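Local atomic coordinates of phycocyanobilin lyase subunit alpha (Nostoc sp. PCC 7120, PDB entry 5N3U), a protein that associates with CpcF to form a lyase, probably required for attaching the phycocyanobilin chromophore to the phycocyanin alpha subunit CpcA. Residues A[36-41]-A[53-58]; A[57-62]-A[75-80]. All blocks are in the same frame, centred on the assembly; numbering follows the deposited sequence.

Contact 1: A[36-41]-A[53-58]; sequences YAAWWL and DALIAA
Leu55 meets Ala38 and Leu41 between two helices of a PBS lyase HEAT-like repeat. The chain directions of 36-41 and 53-58 are antiparallel, so the pair forms the helical hairpin from which HEAT-type solenoids are built. The backbones come nearest at Ala38 and Leu55, whose CA atoms lie 7.1 Å apart, and the contact buries only 124 Å² in all. No hydrogen bond crosses it.

In the tight part, the closest approach is made by Leu55 CD2, which lies 3.9 Å from Ala38 CB, the small alanine leaving the leucine access to the flank of its helix. Leu41 CD1 sits 4.2 Å from both methyls of Leu55, CD1 and CD2, a looser touch in which the two leucine chains run obliquely to one another. In Leu55, CG stands anti to the carbonyl carbon (chi1 -70°) and CD2 branches toward the opposing helix. Leu81 and Leu84 also pack on this leucine, and Ala22 and Leu26 cover Leu41.

Away from this seam the arrangement changes character. On the outer side of 53-58, Ala57 is exposed, while Asp53 forms a salt bridge with Lys88. Trp39 points away from the hairpin partner: its CE3 sits 4.0 Å above one face of the Tyr36 ring, offset toward the rim, and Tyr36 packs on Ala103 and Trp39 on Thr104 of the neighbouring beta subunit. At the seam itself, Leu55 CD2 also lies 4.1 Å from Ala38 CA, beside the methyl.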
ATOM      1  N   TYR A  36      18.464   7.391   1.735  1.00 20.93           N
ATOM      2  CA  TYR A  36      17.231   6.977   2.323  1.00 20.41           C
ATOM      3  C   TYR A  36      16.725   8.059   3.243  1.00 21.57           C
ATOM      4  O   TYR A  36      15.554   8.448   3.224  1.00 17.90           O
ATOM      5  CB  TYR A  36      17.432   5.633   3.047  1.00 22.23           C
ATOM      6  CG  TYR A  36      16.129   5.162   3.617  1.00 22.91           C
ATOM      7  CD1 TYR A  36      15.745   5.554   4.858  1.00 26.56           C
ATOM      8  CD2 TYR A  36      15.274   4.358   2.870  1.00 25.24           C
ATOM      9  CE1 TYR A  36      14.570   5.188   5.394  1.00 28.25           C
ATOM     10  CE2 TYR A  36      14.058   3.949   3.383  1.00 29.06           C
ATOM     11  CZ  TYR A  36      13.735   4.366   4.663  1.00 33.50           C
ATOM     12  OH  TYR A  36      12.589   4.025   5.201  1.00 31.01           O
ATOM     13  N   ALA A  37      17.624   8.632   4.014  1.00 22.43           N
ATOM     14  CA  ALA A  37      17.204   9.649   4.967  1.00 21.69           C
ATOM     15  C   ALA A  37      16.642  10.891   4.326  1.00 17.58           C
ATOM     16  O   ALA A  37      15.688  11.437   4.787  1.00 20.99           O
ATOM     17  CB  ALA A  37      18.391  10.015   5.866  1.00 26.22           C
ATOM     18  N   ALA A  38      17.252  11.382   3.284  1.00 17.96           N
ATOM     19  CA  ALA A  38      16.684  12.447   2.488  1.00 18.90           C
ATOM     20  C   ALA A  38      15.318  12.125   1.923  1.00 20.67           C
ATOM     21  O   ALA A  38      14.419  12.969   2.063  1.00 20.76           O
ATOM     22  CB  ALA A  38      17.597  12.807   1.342  1.00 20.89           C
ATOM     23  N   TRP A  39      15.096  10.914   1.359  1.00 18.33           N
ATOM     24  CA  TRP A  39      13.730  10.525   0.991  1.00 19.29           C
ATOM     25  C   TRP A  39      12.781  10.535   2.180  1.00 19.16           C
ATOM     26  O   TRP A  39      11.681  11.054   2.118  1.00 19.88           O
ATOM     27  CB  TRP A  39      13.781   9.085   0.318  1.00 19.57           C
ATOM     28  CG  TRP A  39      12.449   8.528   0.107  1.00 22.85           C
ATOM     29  CD1 TRP A  39      11.665   8.693  -0.974  1.00 25.44           C
ATOM     30  CD2 TRP A  39      11.740   7.694   0.981  1.00 24.69           C
ATOM     31  NE1 TRP A  39      10.482   8.120  -0.778  1.00 24.99           N
ATOM     32  CE2 TRP A  39      10.476   7.476   0.397  1.00 23.47           C
ATOM     33  CE3 TRP A  39      12.017   7.164   2.227  1.00 25.07           C
ATOM     34  CZ2 TRP A  39       9.496   6.687   0.983  1.00 26.96           C
ATOM     35  CZ3 TRP A  39      11.029   6.367   2.841  1.00 29.12           C
ATOM     36  CH2 TRP A  39       9.773   6.162   2.217  1.00 23.69           C
ATOM     37  N   TRP A  40      13.227   9.981   3.329  1.00 19.47           N
ATOM     38  CA  TRP A  40      12.380   9.900   4.492  1.00 20.76           C
ATOM     39  C   TRP A  40      11.924  11.265   4.982  1.00 20.03           C
ATOM     40  O   TRP A  40      10.753  11.464   5.371  1.00 21.81           O
ATOM     41  CB  TRP A  40      13.093   9.143   5.583  1.00 21.09           C
ATOM     42  CG  TRP A  40      12.294   8.742   6.760  1.00 26.60           C
ATOM     43  CD1 TRP A  40      11.717   7.537   7.017  1.00 28.66           C
ATOM     44  CD2 TRP A  40      12.104   9.525   7.946  1.00 28.88           C
ATOM     45  NE1 TRP A  40      11.098   7.543   8.267  1.00 27.33           N
ATOM     46  CE2 TRP A  40      11.308   8.767   8.839  1.00 29.82           C
ATOM     47  CE3 TRP A  40      12.473  10.813   8.307  1.00 29.32           C
ATOM     48  CZ2 TRP A  40      10.921   9.249  10.100  1.00 32.14           C
ATOM     49  CZ3 TRP A  40      12.055  11.311   9.574  1.00 32.26           C
ATOM     50  CH2 TRP A  40      11.301  10.507  10.449  1.00 30.15           C
ATOM     51  N   LEU A  41      12.830  12.212   4.974  1.00 21.16           N
ATOM     52  CA  LEU A  41      12.487  13.569   5.474  1.00 21.05           C
ATOM     53  C   LEU A  41      11.398  14.216   4.628  1.00 23.80           C
ATOM     54  O   LEU A  41      10.531  14.846   5.155  1.00 22.71           O
ATOM     55  CB  LEU A  41      13.730  14.426   5.488  1.00 23.66           C
ATOM     56  CG  LEU A  41      14.773  14.099   6.574  1.00 22.32           C
ATOM     57  CD1 LEU A  41      16.066  14.807   6.321  1.00 24.54           C
ATOM     58  CD2 LEU A  41      14.195  14.453   7.918  1.00 26.32           C
ATOM     59  N   ASP A  53      17.815  22.969   6.608  1.00 33.59           N
ATOM     60  CA  ASP A  53      19.218  23.327   6.442  1.00 29.46           C
ATOM     61  C   ASP A  53      20.100  22.178   6.011  1.00 25.91           C
ATOM     62  O   ASP A  53      20.951  22.294   5.135  1.00 28.94           O
ATOM     63  CB  ASP A  53      19.785  23.861   7.778  1.00 37.63           C
ATOM     64  CG  ASP A  53      19.162  25.247   8.189  1.00 44.22           C
ATOM     65  OD1 ASP A  53      18.369  25.856   7.421  1.00 43.73           O
ATOM     66  OD2 ASP A  53      19.435  25.703   9.317  1.00 50.79           O
ATOM     67  N   ALA A  54      19.912  21.032   6.632  1.00 31.16           N
ATOM     68  CA  ALA A  54      20.657  19.820   6.237  1.00 28.54           C
ATOM     69  C   ALA A  54      20.411  19.394   4.783  1.00 25.25           C
ATOM     70  O   ALA A  54      21.342  18.960   4.040  1.00 25.71           O
ATOM     71  CB  ALA A  54      20.298  18.686   7.190  1.00 30.27           C
ATOM     72  N   LEU A  55      19.170  19.520   4.360  1.00 26.75           N
ATOM     73  CA  LEU A  55      18.877  19.173   2.949  1.00 24.46           C
ATOM     74  C   LEU A  55      19.479  20.172   1.983  1.00 22.83           C
ATOM     75  O   LEU A  55      20.000  19.788   0.918  1.00 24.45           O
ATOM     76  CB  LEU A  55      17.386  19.012   2.751  1.00 22.03           C
ATOM     77  CG  LEU A  55      16.799  17.792   3.410  1.00 23.46           C
ATOM     78  CD1 LEU A  55      15.316  17.940   3.565  1.00 22.21           C
ATOM     79  CD2 LEU A  55      17.164  16.502   2.664  1.00 25.00           C
ATOM     80  N   ILE A  56      19.457  21.456   2.343  1.00 21.24           N
ATOM     81  CA  ILE A  56      20.117  22.454   1.555  1.00 20.94           C
ATOM     82  C   ILE A  56      21.559  22.159   1.397  1.00 23.69           C
ATOM     83  O   ILE A  56      22.077  22.248   0.291  1.00 24.61           O
ATOM     84  CB  ILE A  56      19.869  23.867   2.121  1.00 22.85           C
ATOM     85  CG1 ILE A  56      18.397  24.191   1.940  1.00 24.39           C
ATOM     86  CG2 ILE A  56      20.846  24.910   1.464  1.00 22.59           C
ATOM     87  CD1 ILE A  56      17.840  25.403   2.672  1.00 28.08           C
ATOM     88  N   ALA A  57      22.237  21.775   2.478  1.00 25.26           N
ATOM     89  CA  ALA A  57      23.642  21.438   2.371  1.00 26.49           C
ATOM     90  C   ALA A  57      23.876  20.242   1.418  1.00 25.99           C
ATOM     91  O   ALA A  57      24.800  20.202   0.631  1.00 26.15           O
ATOM     92  CB  ALA A  57      24.181  21.138   3.756  1.00 27.29           C
ATOM     93  N   ALA A  58      22.967  19.281   1.458  1.00 25.28           N
ATOM     94  CA  ALA A  58      23.077  18.089   0.601  1.00 22.94           C
ATOM     95  C   ALA A  58      22.865  18.403  -0.861  1.00 23.11           C
ATOM     96  O   ALA A  58      23.294  17.628  -1.721  1.00 25.94           O
ATOM     97  CB  ALA A  58      22.067  17.100   1.104  1.00 25.91           C
TER

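Contact 2: A[57-62]-A[75-80]; sequences AALEDE and RNAARA
Leu59 and Ala58 press against Ala77 and Ala78 from a type I beta turn that runs from Ala58 to Asp61, at the C-terminal part of helix 49-58. The turn is marked by the backbone bond from Asp61 N to Ala58 O, 3.0 Å long. Ala58 points its CB at helix 72-83, while Leu59 reaches that helix with its tip, within a region of HEAT-type repeats.

Leu59 can be followed outward. Its CB is still 5.4 Å from Ala77 CB and touches nothing in 75-80. CG, placed anti to the carbonyl carbon and beside the backbone N (chi1 -58°), carries the chain toward the helix without touching it. There the branch divides the work. CD2 does all the touching: it lies 3.6 Å from Ala78 N, with the methyls of Ala77 and Ala78 also near, so it rests on the helix backbone between two small side chains. The side chain as a whole also packs on Leu81 and Cys96.

Ala58 adds a simpler touch, its CB 3.9 Å from that of Ala77, methyl to methyl. No hydrogen bond crosses, and all four touching residues are buried.

Farther round helix 72-83, Arg79 NH1 donates to Asn76 OD1 over 2.8 Å. The oxygen lies close to the guanidinium plane, but the bond is bent, with an N-H...O angle of 134°. Arg75 CB lies over one face of that guanidinium, toward its rim, and Asn76 ND2 is hydrogen-bonded to Tyr35 O.

Helix 72-83 is thus held between neighbours: 49-58 and its turn meet Ala77 and Ala78, and Ala78 is also packed on by Leu93 of helix 90-96 and Ala107 of helix 102-115.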
ATOM      1  N   ALA A  57      22.237  21.775   2.478  1.00 25.26           N
ATOM      2  CA  ALA A  57      23.642  21.438   2.371  1.00 26.49           C
ATOM      3  C   ALA A  57      23.876  20.242   1.418  1.00 25.99           C
ATOM      4  O   ALA A  57      24.800  20.202   0.631  1.00 26.15           O
ATOM      5  CB  ALA A  57      24.181  21.138   3.756  1.00 27.29           C
ATOM      6  N   ALA A  58      22.967  19.281   1.458  1.00 25.28           N
ATOM      7  CA  ALA A  58      23.077  18.089   0.601  1.00 22.94           C
ATOM      8  C   ALA A  58      22.865  18.403  -0.861  1.00 23.11           C
ATOM      9  O   ALA A  58      23.294  17.628  -1.721  1.00 25.94           O
ATOM     10  CB  ALA A  58      22.067  17.100   1.104  1.00 25.91           C
ATOM     11  N   LEU A  59      22.306  19.586  -1.180  1.00 22.86           N
ATOM     12  CA  LEU A  59      22.329  20.054  -2.572  1.00 26.38           C
ATOM     13  C   LEU A  59      23.745  20.270  -3.161  1.00 26.20           C
ATOM     14  O   LEU A  59      23.920  20.274  -4.359  1.00 26.05           O
ATOM     15  CB  LEU A  59      21.490  21.277  -2.775  1.00 23.88           C
ATOM     16  CG  LEU A  59      20.028  21.273  -2.433  1.00 23.85           C
ATOM     17  CD1 LEU A  59      19.397  22.610  -2.672  1.00 22.61           C
ATOM     18  CD2 LEU A  59      19.315  20.248  -3.287  1.00 23.21           C
ATOM     19  N   GLU A  60      24.760  20.368  -2.312  1.00 26.98           N
ATOM     20  CA  GLU A  60      26.128  20.470  -2.768  1.00 34.17           C
ATOM     21  C   GLU A  60      26.929  19.176  -2.546  1.00 35.69           C
ATOM     22  O   GLU A  60      28.136  19.191  -2.727  1.00 31.79           O
ATOM     23  CB  GLU A  60      26.811  21.621  -2.009  1.00 38.18           C
ATOM     24  CG  GLU A  60      26.180  22.930  -2.463  1.00 48.06           C
ATOM     25  CD  GLU A  60      26.484  24.138  -1.564  1.00 60.98           C
ATOM     26  OE1 GLU A  60      26.035  25.230  -1.961  1.00 68.84           O
ATOM     27  OE2 GLU A  60      27.129  24.022  -0.487  1.00 57.20           O
ATOM     28  N   ASP A  61      26.258  18.050  -2.252  1.00 32.73           N
ATOM     29  CA  ASP A  61      26.952  16.776  -2.117  1.00 28.90           C
ATOM     30  C   ASP A  61      27.864  16.455  -3.256  1.00 29.95           C
ATOM     31  O   ASP A  61      27.511  16.535  -4.462  1.00 28.32           O
ATOM     32  CB  ASP A  61      25.959  15.618  -1.965  1.00 29.65           C
ATOM     33  CG  ASP A  61      26.653  14.291  -1.689  1.00 30.36           C
ATOM     34  OD1 ASP A  61      27.392  14.220  -0.639  1.00 31.00           O
ATOM     35  OD2 ASP A  61      26.525  13.349  -2.517  1.00 24.73           O
ATOM     36  N   GLU A  62      29.050  15.994  -2.890  1.00 29.17           N
ATOM     37  CA  GLU A  62      29.969  15.392  -3.857  1.00 27.63           C
ATOM     38  C   GLU A  62      30.299  13.908  -3.618  1.00 27.69           C
ATOM     39  O   GLU A  62      30.893  13.332  -4.501  1.00 35.08           O
ATOM     40  CB  GLU A  62      31.322  16.150  -3.867  1.00 34.40           C
ATOM     41  CG  GLU A  62      31.146  17.633  -4.097  1.00 36.79           C
ATOM     42  CD  GLU A  62      30.963  17.976  -5.569  1.00 41.96           C
ATOM     43  OE1 GLU A  62      30.904  17.069  -6.451  1.00 47.86           O
ATOM     44  OE2 GLU A  62      30.894  19.184  -5.876  1.00 52.09           O
ATOM     45  N   ARG A  75      19.614  14.718  -5.961  1.00 17.74           N
ATOM     46  CA  ARG A  75      18.271  14.487  -6.461  1.00 16.68           C
ATOM     47  C   ARG A  75      17.250  14.309  -5.359  1.00 16.93           C
ATOM     48  O   ARG A  75      16.229  14.928  -5.336  1.00 17.72           O
ATOM     49  CB  ARG A  75      18.273  13.232  -7.366  1.00 19.25           C
ATOM     50  CG  ARG A  75      19.164  13.309  -8.559  1.00 19.31           C
ATOM     51  CD  ARG A  75      19.291  11.899  -9.186  1.00 22.22           C
ATOM     52  NE  ARG A  75      20.186  11.929 -10.361  1.00 21.91           N
ATOM     53  CZ  ARG A  75      20.484  10.853 -11.089  1.00 23.47           C
ATOM     54  NH1 ARG A  75      19.963   9.694 -10.758  1.00 25.40           N
ATOM     55  NH2 ARG A  75      21.292  10.926 -12.155  1.00 21.61           N
ATOM     56  N   ASN A  76      17.518  13.457  -4.400  1.00 17.89           N
ATOM     57  CA  ASN A  76      16.594  13.204  -3.340  1.00 19.81           C
ATOM     58  C   ASN A  76      16.412  14.376  -2.381  1.00 20.48           C
ATOM     59  O   ASN A  76      15.325  14.633  -1.937  1.00 19.01           O
ATOM     60  CB  ASN A  76      17.073  11.990  -2.501  1.00 21.16           C
ATOM     61  CG  ASN A  76      16.518  10.700  -3.029  1.00 24.56           C
ATOM     62  OD1 ASN A  76      15.940  10.658  -4.165  1.00 25.73           O
ATOM     63  ND2 ASN A  76      16.642   9.664  -2.240  1.00 25.60           N
ATOM     64  N   ALA A  77      17.475  15.108  -2.179  1.00 17.94           N
ATOM     65  CA  ALA A  77      17.406  16.357  -1.360  1.00 19.59           C
ATOM     66  C   ALA A  77      16.585  17.410  -2.023  1.00 17.62           C
ATOM     67  O   ALA A  77      15.747  18.065  -1.373  1.00 19.41           O
ATOM     68  CB  ALA A  77      18.809  16.879  -1.042  1.00 22.86           C
ATOM     69  N   ALA A  78      16.828  17.628  -3.298  1.00 18.32           N
ATOM     70  CA  ALA A  78      16.009  18.533  -4.055  1.00 20.49           C
ATOM     71  C   ALA A  78      14.512  18.204  -4.014  1.00 19.54           C
ATOM     72  O   ALA A  78      13.700  19.069  -3.804  1.00 20.73           O
ATOM     73  CB  ALA A  78      16.506  18.634  -5.476  1.00 20.41           C
ATOM     74  N   ARG A  79      14.178  16.943  -4.188  1.00 19.56           N
ATOM     75  CA  ARG A  79      12.777  16.469  -4.187  1.00 21.25           C
ATOM     76  C   ARG A  79      12.179  16.673  -2.807  1.00 22.80           C
ATOM     77  O   ARG A  79      11.092  17.211  -2.658  1.00 19.85           O
ATOM     78  CB  ARG A  79      12.701  14.984  -4.488  1.00 23.62           C
ATOM     79  CG  ARG A  79      13.098  14.519  -5.844  1.00 32.26           C
ATOM     80  CD  ARG A  79      13.160  12.954  -6.069  1.00 37.49           C
ATOM     81  NE  ARG A  79      13.706  12.676  -7.426  1.00 35.33           N
ATOM     82  CZ  ARG A  79      14.682  11.835  -7.757  1.00 42.83           C
ATOM     83  NH1 ARG A  79      15.295  11.056  -6.857  1.00 41.67           N
ATOM     84  NH2 ARG A  79      15.018  11.710  -9.042  1.00 44.56           N
ATOM     85  N   ALA A  80      12.925  16.320  -1.766  1.00 20.03           N
ATOM     86  CA  ALA A  80      12.462  16.511  -0.401  1.00 21.22           C
ATOM     87  C   ALA A  80      12.135  17.975  -0.075  1.00 20.20           C
ATOM     88  O   ALA A  80      11.046  18.259   0.524  1.00 21.52           O
ATOM     89  CB  ALA A  80      13.501  15.981   0.583  1.00 19.77           C
TER

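In the fold
From the N terminus, helix 31-43 comes first, and contact 1 closes the 11 residues between its segments, six of them helical, bringing helix 49-58 back against it. Contact 2 starts on the last part of that helix and closes the next excursion, with 12 residues between its segments, onto helix 72-83. The two closures follow one another, sharing only Ala57 and Ala58, and neither encloses nor crosses the other. The centres of contacts 1 and 2 are about 7 Å apart. They also touch directly: Ala38 O lies 3.5 Å from Ala80 CB, and Leu55 O lies 3.7 Å from Ala77 CB. Helix 72-83 therefore packs against both earlier helices, tying three successive helices of the N-terminal part together.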